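Local structure of hypothetical protein TM1553 (Thermotoga maritima, 1VRM) at residues Y18-D23 / S29-V34; L49-R54 / L171-Q176; I177-D182 / R196-K201; T186-A191 / Y205-G210. The protein belongs to the ApbE family and probably acts as a flavin transferase that attaches FMN to target proteins, as characterised relatives do. One frame throughout, in Å; residues are numbered along the deposited sequence.

Contact 1 (Y18-D23 / S29-V34); sequences YYELRD and SVRIVV
Leu21 and Ile32 mark the close-packed side of this antiparallel ladder. Their side chains lie alongside one another and meet with Leu21 CD2 4.2 Å from Ile32 CD1, on the face that also carries Tyr19, Asp23, Val30 and Val34 and is covered by helix 41-58. Between the backbones the pairing is regular: Tyr19 with Val34, Leu21 with Ile32 and Asp23 with Val30 are hydrogen-bonded pairs, as in Ile32 N to Leu21 O at 2.8 Å. The other face is packed at its Val33 end, where Tyr18 CD1 rests 3.8 Å from Val33 CG1 and the Tyr18 hydroxyl is hydrogen-bonded to Thr186. Further along it is looser and charged, with Arg22 exposed. Extended from CG to NE, with CG anti to the backbone N (chi1 178°), Arg31 brings NE to 2.5 Å from Glu20 OE2, a length too short to be taken literally; the nitrogen comes from above the carboxylate plane. Arg22 reaches the same oxygen weakly through NE and NH2, with NH2 over one face of the Arg31 guanidinium. Were Arg31 replaced by an alanine, Glu20 would probably be left with the weak bonds from Arg22. This is a beta hairpin whose first strand edges the large antiparallel sheet.

Contact 2 (L49-R54 / L171-Q176); sequences LEDMKR and LDRARQ
Asp51 and Arg173 carry the polar half of this helix pair. Arg173 comes side-on with two nitrogens, one to each carboxylate oxygen: NE meets Asp51 OD2 on its syn side at 2.7 Å and nearly straight (164°), whereas NH2 reaches Asp51 OD1 at 2.9 Å from above the carboxylate plane. The bend of the arginine chain at chi3 (53°) turns its guanidinium edge to the acid. Segments 49-54 and 171-176 of helices 41-58 and 166-181 run antiparallel, their axes 9.6 Å apart, side by side on one face of the large sheet. A second salt bridge arrives from one helical turn on: Arg54 directs both NE and NH2 at Asp51 OD1, the former at 2.9 Å, and holds that oxygen in its guanidinium plane. OD1 thus accepts three N-H groups, and the two guanidinium planes stand 80° apart, with Arg54 NH2 over one face of Arg173. Arg54 is also paired with Glu84. A leucine in place of Asp51 would probably leave Arg173 without its carboxylate mate. Apolar packing occupies the sheet-facing side, where CE of Met52, a selenomethionine, presses tightly on Leu171 CD2 at 3.5 Å, both side chains resting on Val189.

Contact 3 (I177-D182 / R196-K201); sequences IALSFD and RIIGPK
With CG1 anti to its carbonyl carbon (chi1 -63°) and CG2 therefore anti to the backbone N, Ile198 presents both branches to helix 166-181, where Ala178 and Leu179 receive them. CG2 does most of the touching: it lies 3.8 Å from Leu179 CD2 and 3.9 Å from Ala178 CB. The longer branch continues extended (chi2 169°), which places Ile198 CD1 at 3.9 Å from the same Ala178 methyl, so that this small side chain sits against two methyl groups of one isoleucine. Leu179 approaches differently. It leaves the helix beside Ile198 rather than facing it, yet its extended chain slides past the isoleucine in the opposite direction and delivers CD2 to it. That methyl also passes 4.0 Å from Ile198 O. Ile198 is the residue of 196-201 that meets segment 177-182, and it does so where the chain is bulged: at Ile198 and Gly199, both facing Gly187 of the neighbouring strand, the chain forms a classic beta bulge, and Ile198 takes near-helical backbone angles as the chain turns a corner. The contact thus joins the C-terminal turns of the helix to the bulge beside strand 186-191. Ala178 also touches Ile44 of helix 41-58, which extends the apolar layer. No hydrogen bond or charge pair links the two segments; their adhesion is entirely methyl packing, consistent with hydrophobic burial rather than directional bonding.

Contact 4 (T186-A191 / Y205-G210); sequences TGFVEA and YPWVIG
An edge-to-face aromatic pair, Phe188 against Trp207, joins strand 186-191 of the large antiparallel sheet to strand 207-212 of the small two-stranded one. The edge of the phenylalanine points at the tryptophan face: the ring centroid of Phe188 is 5.0 Å from that of the six-membered ring of Trp207, and the planes stand at 70°. Atoms CD2 and CE2 form the leading edge, CE2 coming to 3.6 Å from Trp207 CZ3, while CD2 sits over the indole toward its rim. Phe188 makes this approach with CG lodged between its own backbone N and carbonyl carbon (chi1 66°), which turns the ring out of the strand toward the indole. On the neighbouring residue, Gly187 CA lies 3.5 Å from Trp207 CZ2. The backbone angles of Gly187 (phi 127°) would jam any CB against the preceding carbonyl oxygen, so a side chain would not fit there, whatever the indole does. Trp207 NE1 is hydrogen-bonded to Gly199 O, which helps to set how the indole is turned, and Tyr18 makes a second edge-to-face pair with it. Across the two segments themselves no hydrogen bond forms; the join rests on aromatic C-H groups directed at a pi face and on close carbon packing.

How the contacts relate
The four contacts build one layered unit: two helices above one end of the large sheet, and the small sheet below it. Contacts 1 and 4 share neighbouring strands, tied by Phe188 N to Val33 O at 2.8 Å. Contact 3 joins contact 4 through the next strand, where Ile198 N lies 2.8 Å from Gly187 O. Contact 2 lies on the hairpin of contact 1, with Leu49 CD1 4.0 Å from Val30 CG2, and is linked to contact 3 by the Asp172 OD1 to Arg196 NE salt bridge of 2.8 Å. MPD molecules, probably from the crystallisation liquor, lie about 4 Å from the side chains of Arg31 and Phe188 and, at a separate place, of Arg54.

Contact 1 (Y18-D23 / S29-V34)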
loop_
_atom_site.group_PDB
_atom_site.type_symbol
_atom_site.label_atom_id
_atom_site.label_comp_id
_atom_site.label_asym_id
_atom_site.label_seq_id
_atom_site.Cartn_x
_atom_site.Cartn_y
_atom_site.Cartn_z
ATOM N N TYR A 18 -13.541 1.547 23.725
ATOM C CA TYR A 18 -13.128 1.919 22.397
ATOM C C TYR A 18 -14.332 2.318 21.591
ATOM O O TYR A 18 -15.419 1.733 21.769
ATOM C CB TYR A 18 -12.383 0.763 21.744
ATOM C CG TYR A 18 -11.003 0.632 22.301
ATOM C CD1 TYR A 18 -9.970 1.409 21.824
ATOM C CD2 TYR A 18 -10.747 -0.233 23.354
ATOM C CE1 TYR A 18 -8.725 1.330 22.363
ATOM C CE2 TYR A 18 -9.473 -0.298 23.929
ATOM C CZ TYR A 18 -8.488 0.488 23.428
ATOM O OH TYR A 18 -7.223 0.432 24.002
ATOM N N TYR A 19 -14.176 3.405 20.851
ATOM C CA TYR A 19 -15.147 3.776 19.843
ATOM C C TYR A 19 -14.676 3.281 18.499
ATOM O O TYR A 19 -13.482 3.408 18.169
ATOM C CB TYR A 19 -15.231 5.272 19.796
ATOM C CG TYR A 19 -16.039 5.834 18.643
ATOM C CD1 TYR A 19 -17.420 5.700 18.600
ATOM C CD2 TYR A 19 -15.423 6.475 17.630
ATOM C CE1 TYR A 19 -18.151 6.218 17.540
ATOM C CE2 TYR A 19 -16.105 7.024 16.589
ATOM C CZ TYR A 19 -17.488 6.872 16.523
ATOM O OH TYR A 19 -18.215 7.438 15.494
ATOM N N GLU A 20 -15.619 2.806 17.689
ATOM C CA GLU A 20 -15.318 2.365 16.324
ATOM C C GLU A 20 -16.104 3.156 15.270
ATOM O O GLU A 20 -17.303 3.414 15.433
ATOM C CB GLU A 20 -15.627 0.875 16.218
ATOM C CG GLU A 20 -15.379 0.256 14.902
ATOM C CD GLU A 20 -15.240 -1.286 15.067
ATOM O OE1 GLU A 20 -15.178 -1.761 16.207
ATOM O OE2 GLU A 20 -15.155 -1.986 14.058
ATOM N N LEU A 21 -15.399 3.610 14.238
ATOM C CA LEU A 21 -15.962 4.299 13.096
ATOM C C LEU A 21 -15.537 3.488 11.858
ATOM O O LEU A 21 -14.320 3.310 11.643
ATOM C CB LEU A 21 -15.446 5.706 12.987
ATOM C CG LEU A 21 -15.965 6.687 11.919
ATOM C CD1 LEU A 21 -17.475 6.875 12.029
ATOM C CD2 LEU A 21 -15.292 8.017 12.038
ATOM N N ARG A 22 -16.504 2.990 11.076
ATOM C CA ARG A 22 -16.232 2.292 9.809
ATOM C C ARG A 22 -16.776 3.060 8.658
ATOM O O ARG A 22 -17.870 3.586 8.749
ATOM C CB ARG A 22 -16.798 0.909 9.773
ATOM C CG ARG A 22 -16.201 0.007 10.782
ATOM C CD ARG A 22 -16.516 -1.381 10.495
ATOM N NE ARG A 22 -16.446 -2.185 11.681
ATOM C CZ ARG A 22 -16.427 -3.517 11.702
ATOM N NH1 ARG A 22 -16.459 -4.210 10.575
ATOM N NH2 ARG A 22 -16.392 -4.133 12.874
ATOM N N ASP A 23 -16.042 3.103 7.548
ATOM C CA ASP A 23 -16.483 3.830 6.348
ATOM C C ASP A 23 -15.651 3.280 5.169
ATOM O O ASP A 23 -15.002 2.225 5.297
ATOM C CB ASP A 23 -16.314 5.349 6.514
ATOM C CG ASP A 23 -17.351 6.170 5.676
ATOM O OD1 ASP A 23 -17.578 5.879 4.461
ATOM O OD2 ASP A 23 -17.934 7.119 6.238
ATOM N N SER A 29 -12.381 -0.453 2.443
ATOM C CA SER A 29 -13.085 -0.201 3.679
ATOM C C SER A 29 -12.036 0.178 4.724
ATOM O O SER A 29 -10.907 -0.333 4.695
ATOM C CB SER A 29 -13.893 -1.423 4.119
ATOM O OG SER A 29 -13.054 -2.533 4.120
ATOM N N VAL A 30 -12.414 1.070 5.637
ATOM C CA VAL A 30 -11.563 1.536 6.723
ATOM C C VAL A 30 -12.272 1.359 8.051
ATOM O O VAL A 30 -13.506 1.376 8.107
ATOM C CB VAL A 30 -11.092 2.994 6.529
ATOM C CG1 VAL A 30 -10.386 3.156 5.188
ATOM C CG2 VAL A 30 -12.226 3.968 6.612
ATOM N N ARG A 31 -11.493 1.185 9.110
ATOM C CA ARG A 31 -11.996 1.003 10.453
ATOM C C ARG A 31 -11.080 1.778 11.379
ATOM O O ARG A 31 -9.834 1.657 11.308
ATOM C CB ARG A 31 -12.040 -0.473 10.772
ATOM C CG ARG A 31 -12.487 -0.842 12.130
ATOM C CD ARG A 31 -12.393 -2.348 12.149
ATOM N NE ARG A 31 -12.903 -2.857 13.377
ATOM C CZ ARG A 31 -12.639 -4.058 13.843
ATOM N NH1 ARG A 31 -11.825 -4.872 13.179
ATOM N NH2 ARG A 31 -13.181 -4.417 14.996
ATOM N N ILE A 32 -11.658 2.603 12.220
ATOM C CA ILE A 32 -10.887 3.448 13.093
ATOM C C ILE A 32 -11.340 3.105 14.520
ATOM O O ILE A 32 -12.518 3.200 14.803
ATOM C CB ILE A 32 -11.175 4.917 12.783
ATOM C CG1 ILE A 32 -10.805 5.305 11.334
ATOM C CG2 ILE A 32 -10.451 5.832 13.777
ATOM C CD1 ILE A 32 -11.620 6.454 10.798
ATOM N N VAL A 33 -10.436 2.683 15.387
ATOM C CA VAL A 33 -10.806 2.199 16.725
ATOM C C VAL A 33 -9.911 2.961 17.683
ATOM O O VAL A 33 -8.681 2.898 17.602
ATOM C CB VAL A 33 -10.587 0.722 16.876
ATOM C CG1 VAL A 33 -10.727 0.299 18.313
ATOM C CG2 VAL A 33 -11.512 -0.035 15.944
ATOM N N VAL A 34 -10.541 3.753 18.545
ATOM C CA VAL A 34 -9.821 4.736 19.350
ATOM C C VAL A 34 -10.405 4.824 20.741
ATOM O O VAL A 34 -11.612 4.799 20.935
ATOM C CB VAL A 34 -9.638 6.106 18.622
ATOM C CG1 VAL A 34 -10.943 6.818 18.410
ATOM C CG2 VAL A 34 -8.590 6.945 19.335
#

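Contact 2 (L49-R54 / L171-Q176)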
loop_
_atom_site.group_PDB
_atom_site.type_symbol
_atom_site.label_atom_id
_atom_site.label_comp_id
_atom_site.label_asym_id
_atom_site.label_seq_id
_atom_site.Cartn_x
_atom_site.Cartn_y
_atom_site.Cartn_z
ATOM N N LEU A 49 -10.876 10.078 9.760
ATOM C CA LEU A 49 -11.620 9.761 8.554
ATOM C C LEU A 49 -11.532 10.883 7.543
ATOM O O LEU A 49 -11.354 10.660 6.314
ATOM C CB LEU A 49 -13.083 9.488 8.879
ATOM C CG LEU A 49 -13.883 9.017 7.646
ATOM C CD1 LEU A 49 -13.342 7.757 6.937
ATOM C CD2 LEU A 49 -15.357 8.846 8.089
ATOM N N GLU A 50 -11.623 12.112 8.041
ATOM C CA GLU A 50 -11.505 13.265 7.106
ATOM C C GLU A 50 -10.149 13.230 6.400
ATOM O O GLU A 50 -10.073 13.451 5.189
ATOM C CB GLU A 50 -11.666 14.578 7.839
ATOM C CG GLU A 50 -13.078 14.760 8.381
ATOM C CD GLU A 50 -13.210 16.064 9.205
ATOM O OE1 GLU A 50 -12.246 16.859 9.286
ATOM O OE2 GLU A 50 -14.300 16.234 9.780
ATOM N N ASP A 51 -9.088 12.961 7.144
ATOM C CA ASP A 51 -7.740 12.909 6.506
ATOM C C ASP A 51 -7.638 11.754 5.502
ATOM O O ASP A 51 -7.045 11.890 4.424
ATOM C CB ASP A 51 -6.672 12.813 7.555
ATOM C CG ASP A 51 -5.313 13.154 7.021
ATOM O OD1 ASP A 51 -5.186 14.277 6.504
ATOM O OD2 ASP A 51 -4.371 12.311 7.138
HETATM N N MSE A 52 -8.198 10.610 5.860
HETATM C CA MSE A 52 -8.159 9.444 4.953
HETATM C C MSE A 52 -8.874 9.761 3.642
HETATM O O MSE A 52 -8.385 9.420 2.546
HETATM C CB MSE A 52 -8.743 8.192 5.609
HETATM C CG MSE A 52 -7.872 7.722 6.684
HETATM SE SE MSE A 52 -8.834 6.176 7.580
HETATM C CE MSE A 52 -7.335 4.843 7.466
ATOM N N LYS A 53 -10.026 10.417 3.751
ATOM C CA LYS A 53 -10.761 10.837 2.560
ATOM C C LYS A 53 -10.004 11.907 1.782
ATOM O O LYS A 53 -9.933 11.849 0.543
ATOM C CB LYS A 53 -12.166 11.294 2.910
ATOM C CG LYS A 53 -13.037 10.155 3.434
ATOM C CD LYS A 53 -14.395 10.652 3.861
ATOM C CE LYS A 53 -15.319 9.476 4.137
ATOM N NZ LYS A 53 -15.203 8.420 3.098
ATOM N N ARG A 54 -9.406 12.849 2.479
ATOM C CA ARG A 54 -8.620 13.895 1.847
ATOM C C ARG A 54 -7.497 13.290 0.968
ATOM O O ARG A 54 -7.314 13.644 -0.182
ATOM C CB ARG A 54 -8.002 14.778 2.906
ATOM C CG ARG A 54 -7.131 15.896 2.360
ATOM C CD ARG A 54 -6.436 16.655 3.457
ATOM N NE ARG A 54 -5.436 15.838 4.104
ATOM C CZ ARG A 54 -4.224 15.639 3.592
ATOM N NH1 ARG A 54 -3.872 16.253 2.452
ATOM N NH2 ARG A 54 -3.369 14.861 4.221
ATOM N N LEU A 171 -2.400 5.682 6.892
ATOM C CA LEU A 171 -2.432 5.036 8.205
ATOM C C LEU A 171 -1.439 5.667 9.165
ATOM O O LEU A 171 -1.724 5.806 10.337
ATOM C CB LEU A 171 -2.209 3.536 8.138
ATOM C CG LEU A 171 -3.386 2.820 7.455
ATOM C CD1 LEU A 171 -2.982 1.384 7.094
ATOM C CD2 LEU A 171 -4.626 2.816 8.287
ATOM N N ASP A 172 -0.244 5.950 8.679
ATOM C CA ASP A 172 0.752 6.620 9.501
ATOM C C ASP A 172 0.245 8.027 9.915
ATOM O O ASP A 172 0.379 8.406 11.063
ATOM C CB ASP A 172 2.085 6.694 8.790
ATOM C CG ASP A 172 2.773 5.338 8.727
ATOM O OD1 ASP A 172 2.455 4.450 9.591
ATOM O OD2 ASP A 172 3.607 5.143 7.795
ATOM N N ARG A 173 -0.342 8.769 8.975
ATOM C CA ARG A 173 -0.950 10.065 9.302
ATOM C C ARG A 173 -2.064 9.922 10.339
ATOM O O ARG A 173 -2.177 10.730 11.267
ATOM C CB ARG A 173 -1.488 10.746 8.065
ATOM C CG ARG A 173 -0.356 11.530 7.426
ATOM C CD ARG A 173 -0.831 12.468 6.413
ATOM N NE ARG A 173 -1.879 13.346 6.904
ATOM C CZ ARG A 173 -1.702 14.537 7.440
ATOM N NH1 ARG A 173 -0.478 15.052 7.545
ATOM N NH2 ARG A 173 -2.763 15.247 7.831
ATOM N N ALA A 174 -2.875 8.906 10.188
ATOM C CA ALA A 174 -3.967 8.672 11.112
ATOM C C ALA A 174 -3.463 8.534 12.545
ATOM O O ALA A 174 -4.032 9.137 13.454
ATOM C CB ALA A 174 -4.790 7.482 10.687
ATOM N N ARG A 175 -2.432 7.724 12.770
ATOM C CA ARG A 175 -1.844 7.624 14.095
ATOM C C ARG A 175 -1.341 8.971 14.600
ATOM O O ARG A 175 -1.559 9.340 15.763
ATOM C CB ARG A 175 -0.677 6.654 14.053
ATOM C CG ARG A 175 0.141 6.627 15.352
ATOM C CD ARG A 175 1.154 5.511 15.338
ATOM N NE ARG A 175 2.055 5.621 16.464
ATOM C CZ ARG A 175 3.073 6.490 16.488
ATOM N NH1 ARG A 175 3.312 7.341 15.483
ATOM N NH2 ARG A 175 3.818 6.544 17.558
ATOM N N GLN A 176 -0.679 9.749 13.743
ATOM C CA GLN A 176 -0.124 11.051 14.124
ATOM C C GLN A 176 -1.266 11.971 14.564
ATOM O O GLN A 176 -1.138 12.703 15.546
ATOM C CB GLN A 176 0.661 11.702 12.965
ATOM C CG GLN A 176 1.932 10.944 12.434
ATOM C CD GLN A 176 2.406 11.454 10.990
ATOM O OE1 GLN A 176 2.019 12.562 10.518
ATOM N NE2 GLN A 176 3.254 10.647 10.321
#

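Contact 3 (I177-D182 / R196-K201)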
loop_
_atom_site.group_PDB
_atom_site.type_symbol
_atom_site.label_atom_id
_atom_site.label_comp_id
_atom_site.label_asym_id
_atom_site.label_seq_id
_atom_site.Cartn_x
_atom_site.Cartn_y
_atom_site.Cartn_z
ATOM N N ILE A 177 -2.373 11.927 13.837
ATOM C CA ILE A 177 -3.564 12.745 14.169
ATOM C C ILE A 177 -4.077 12.374 15.558
ATOM O O ILE A 177 -4.281 13.237 16.420
ATOM C CB ILE A 177 -4.676 12.621 13.080
ATOM C CG1 ILE A 177 -4.207 13.274 11.785
ATOM C CG2 ILE A 177 -5.988 13.189 13.572
ATOM C CD1 ILE A 177 -4.991 12.925 10.584
ATOM N N ALA A 178 -4.244 11.077 15.809
ATOM C CA ALA A 178 -4.777 10.630 17.090
ATOM C C ALA A 178 -3.892 11.106 18.230
ATOM O O ALA A 178 -4.369 11.615 19.259
ATOM C CB ALA A 178 -4.893 9.130 17.086
ATOM N N LEU A 179 -2.579 10.885 18.054
ATOM C CA LEU A 179 -1.605 11.240 19.123
ATOM C C LEU A 179 -1.437 12.730 19.318
ATOM O O LEU A 179 -1.017 13.185 20.384
ATOM C CB LEU A 179 -0.278 10.546 18.898
ATOM C CG LEU A 179 -0.348 9.023 18.860
ATOM C CD1 LEU A 179 0.988 8.429 18.577
ATOM C CD2 LEU A 179 -0.932 8.449 20.139
ATOM N N SER A 180 -1.739 13.482 18.289
ATOM C CA SER A 180 -1.750 14.965 18.370
ATOM C C SER A 180 -2.918 15.457 19.246
ATOM O O SER A 180 -2.807 16.438 19.982
ATOM C CB SER A 180 -1.879 15.585 16.971
ATOM O OG SER A 180 -0.693 15.469 16.201
ATOM N N PHE A 181 -4.059 14.774 19.177
ATOM C CA PHE A 181 -5.175 15.042 20.087
ATOM C C PHE A 181 -4.868 14.630 21.501
ATOM O O PHE A 181 -5.210 15.318 22.461
ATOM C CB PHE A 181 -6.455 14.314 19.662
ATOM C CG PHE A 181 -7.191 15.009 18.570
ATOM C CD1 PHE A 181 -8.012 16.108 18.851
ATOM C CD2 PHE A 181 -7.110 14.569 17.256
ATOM C CE1 PHE A 181 -8.721 16.755 17.851
ATOM C CE2 PHE A 181 -7.834 15.212 16.264
ATOM C CZ PHE A 181 -8.618 16.303 16.566
ATOM N N ASP A 182 -4.269 13.461 21.625
ATOM C CA ASP A 182 -4.006 12.898 22.950
ATOM C C ASP A 182 -2.811 11.988 22.836
ATOM O O ASP A 182 -2.927 10.902 22.289
ATOM C CB ASP A 182 -5.210 12.067 23.398
ATOM C CG ASP A 182 -5.012 11.365 24.738
ATOM O OD1 ASP A 182 -3.912 11.500 25.377
ATOM O OD2 ASP A 182 -5.972 10.633 25.156
ATOM N N ARG A 196 -2.336 0.043 11.347
ATOM C CA ARG A 196 -1.363 0.815 12.135
ATOM C C ARG A 196 -1.872 0.918 13.582
ATOM O O ARG A 196 -3.012 1.309 13.810
ATOM C CB ARG A 196 -1.148 2.193 11.559
ATOM C CG ARG A 196 -0.105 2.995 12.237
ATOM C CD ARG A 196 1.282 2.466 11.919
ATOM N NE ARG A 196 2.304 3.439 12.174
ATOM C CZ ARG A 196 3.014 3.433 13.257
ATOM N NH1 ARG A 196 2.755 2.551 14.164
ATOM N NH2 ARG A 196 3.910 4.351 13.461
ATOM N N ILE A 197 -1.036 0.534 14.540
ATOM C CA ILE A 197 -1.394 0.618 15.935
ATOM C C ILE A 197 -1.217 2.082 16.403
ATOM O O ILE A 197 -0.143 2.685 16.246
ATOM C CB ILE A 197 -0.562 -0.316 16.813
ATOM C CG1 ILE A 197 -0.621 -1.762 16.331
ATOM C CG2 ILE A 197 -0.928 -0.191 18.283
ATOM C CD1 ILE A 197 -1.959 -2.303 16.085
ATOM N N ILE A 198 -2.247 2.603 17.068
ATOM C CA ILE A 198 -2.168 3.909 17.703
ATOM C C ILE A 198 -1.471 3.826 19.054
ATOM O O ILE A 198 -0.512 4.581 19.336
ATOM C CB ILE A 198 -3.535 4.586 17.866
ATOM C CG1 ILE A 198 -4.171 4.860 16.510
ATOM C CG2 ILE A 198 -3.405 5.866 18.714
ATOM C CD1 ILE A 198 -5.671 5.290 16.585
ATOM N N GLY A 199 -1.958 2.902 19.880
ATOM C CA GLY A 199 -1.360 2.594 21.176
ATOM C C GLY A 199 -1.899 1.265 21.629
ATOM O O GLY A 199 -2.889 0.789 21.109
ATOM N N PRO A 200 -1.275 0.658 22.648
ATOM C CA PRO A 200 -1.613 -0.654 23.102
ATOM C C PRO A 200 -3.003 -0.753 23.716
ATOM O O PRO A 200 -3.551 0.214 24.253
ATOM C CB PRO A 200 -0.570 -0.973 24.158
ATOM C CG PRO A 200 0.182 0.169 24.336
ATOM C CD PRO A 200 -0.172 1.245 23.393
ATOM N N LYS A 201 -3.567 -1.946 23.593
ATOM C CA LYS A 201 -4.935 -2.188 23.973
ATOM C C LYS A 201 -5.065 -2.011 25.488
ATOM O O LYS A 201 -4.267 -2.567 26.270
ATOM C CB LYS A 201 -5.317 -3.592 23.552
ATOM C CG LYS A 201 -6.732 -3.953 23.896
ATOM C CD LYS A 201 -7.234 -5.256 23.200
ATOM C CE LYS A 201 -6.408 -6.472 23.534
#

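Contact 4 (T186-A191 / Y205-G210)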
loop_
_atom_site.group_PDB
_atom_site.type_symbol
_atom_site.label_atom_id
_atom_site.label_comp_id
_atom_site.label_asym_id
_atom_site.label_seq_id
_atom_site.Cartn_x
_atom_site.Cartn_y
_atom_site.Cartn_z
ATOM N N THR A 186 -5.103 5.300 22.583
ATOM C CA THR A 186 -4.855 3.943 22.201
ATOM C C THR A 186 -5.871 3.510 21.120
ATOM O O THR A 186 -6.862 4.205 20.875
ATOM C CB THR A 186 -4.861 2.971 23.389
ATOM O OG1 THR A 186 -6.171 2.840 23.919
ATOM C CG2 THR A 186 -3.871 3.470 24.505
ATOM N N GLY A 187 -5.591 2.367 20.499
ATOM C CA GLY A 187 -6.412 1.850 19.406
ATOM C C GLY A 187 -5.584 1.532 18.166
ATOM O O GLY A 187 -4.368 1.270 18.230
ATOM N N PHE A 188 -6.288 1.468 17.043
ATOM C CA PHE A 188 -5.673 1.098 15.778
ATOM C C PHE A 188 -6.502 1.662 14.645
ATOM O O PHE A 188 -7.674 2.040 14.834
ATOM C CB PHE A 188 -5.528 -0.418 15.633
ATOM C CG PHE A 188 -6.827 -1.138 15.543
ATOM C CD1 PHE A 188 -7.425 -1.330 14.290
ATOM C CD2 PHE A 188 -7.423 -1.664 16.683
ATOM C CE1 PHE A 188 -8.628 -1.973 14.196
ATOM C CE2 PHE A 188 -8.614 -2.333 16.598
ATOM C CZ PHE A 188 -9.204 -2.474 15.336
ATOM N N VAL A 189 -5.867 1.779 13.494
ATOM C CA VAL A 189 -6.575 2.112 12.277
ATOM C C VAL A 189 -6.292 1.048 11.239
ATOM O O VAL A 189 -5.156 0.566 11.165
ATOM C CB VAL A 189 -6.140 3.454 11.718
ATOM C CG1 VAL A 189 -7.011 3.858 10.528
ATOM C CG2 VAL A 189 -6.171 4.536 12.803
ATOM N N GLU A 190 -7.290 0.730 10.437
ATOM C CA GLU A 190 -7.188 -0.336 9.437
ATOM C C GLU A 190 -7.732 0.219 8.132
ATOM O O GLU A 190 -8.715 0.968 8.128
ATOM C CB GLU A 190 -8.015 -1.525 9.890
ATOM C CG GLU A 190 -7.895 -2.741 9.054
ATOM C CD GLU A 190 -8.697 -3.905 9.633
ATOM O OE1 GLU A 190 -9.254 -3.755 10.744
ATOM O OE2 GLU A 190 -8.772 -4.959 8.961
ATOM N N ALA A 191 -7.075 -0.155 7.041
ATOM C CA ALA A 191 -7.571 0.160 5.700
ATOM C C ALA A 191 -7.251 -1.028 4.843
ATOM O O ALA A 191 -6.090 -1.392 4.684
ATOM C CB ALA A 191 -6.956 1.421 5.175
ATOM N N TYR A 205 -1.760 -3.850 26.431
ATOM C CA TYR A 205 -1.709 -5.179 25.784
ATOM C C TYR A 205 -1.550 -5.099 24.278
ATOM O O TYR A 205 -1.860 -4.077 23.663
ATOM C CB TYR A 205 -2.974 -5.973 26.069
ATOM C CG TYR A 205 -3.257 -6.132 27.499
ATOM C CD1 TYR A 205 -2.477 -6.972 28.272
ATOM C CD2 TYR A 205 -4.311 -5.470 28.079
ATOM C CE1 TYR A 205 -2.730 -7.130 29.625
ATOM C CE2 TYR A 205 -4.585 -5.622 29.465
ATOM C CZ TYR A 205 -3.790 -6.457 30.215
ATOM O OH TYR A 205 -4.032 -6.649 31.566
ATOM N N PRO A 206 -1.032 -6.164 23.682
ATOM C CA PRO A 206 -0.993 -6.220 22.227
ATOM C C PRO A 206 -2.370 -6.414 21.600
ATOM O O PRO A 206 -3.281 -6.995 22.188
ATOM C CB PRO A 206 -0.091 -7.450 21.953
ATOM C CG PRO A 206 -0.319 -8.324 23.055
ATOM C CD PRO A 206 -0.477 -7.397 24.277
ATOM N N TRP A 207 -2.521 -5.874 20.404
ATOM C CA TRP A 207 -3.651 -6.154 19.551
ATOM C C TRP A 207 -3.370 -7.463 18.841
ATOM O O TRP A 207 -2.263 -7.715 18.364
ATOM C CB TRP A 207 -3.889 -5.058 18.541
ATOM C CG TRP A 207 -4.202 -3.743 19.188
ATOM C CD1 TRP A 207 -3.327 -2.781 19.570
ATOM C CD2 TRP A 207 -5.480 -3.320 19.611
ATOM N NE1 TRP A 207 -3.988 -1.750 20.158
ATOM C CE2 TRP A 207 -5.322 -2.059 20.222
ATOM C CE3 TRP A 207 -6.748 -3.867 19.524
ATOM C CZ2 TRP A 207 -6.386 -1.364 20.736
ATOM C CZ3 TRP A 207 -7.804 -3.164 20.037
ATOM C CH2 TRP A 207 -7.615 -1.915 20.619
ATOM N N VAL A 208 -4.405 -8.275 18.737
ATOM C CA VAL A 208 -4.287 -9.606 18.121
ATOM C C VAL A 208 -4.837 -9.503 16.732
ATOM O O VAL A 208 -6.004 -9.136 16.535
ATOM C CB VAL A 208 -5.082 -10.671 18.869
ATOM C CG1 VAL A 208 -4.766 -12.073 18.246
ATOM C CG2 VAL A 208 -4.728 -10.649 20.331
ATOM N N ILE A 209 -3.993 -9.783 15.759
ATOM C CA ILE A 209 -4.312 -9.553 14.356
ATOM C C ILE A 209 -4.241 -10.884 13.620
ATOM O O ILE A 209 -3.241 -11.596 13.699
ATOM C CB ILE A 209 -3.392 -8.518 13.716
ATOM C CG1 ILE A 209 -3.512 -7.186 14.467
ATOM C CG2 ILE A 209 -3.724 -8.357 12.244
ATOM C CD1 ILE A 209 -2.436 -6.199 14.199
ATOM N N GLY A 210 -5.323 -11.209 12.940
ATOM C CA GLY A 210 -5.404 -12.441 12.158
ATOM C C GLY A 210 -4.885 -12.249 10.737
ATOM O O GLY A 210 -5.254 -11.299 10.085
#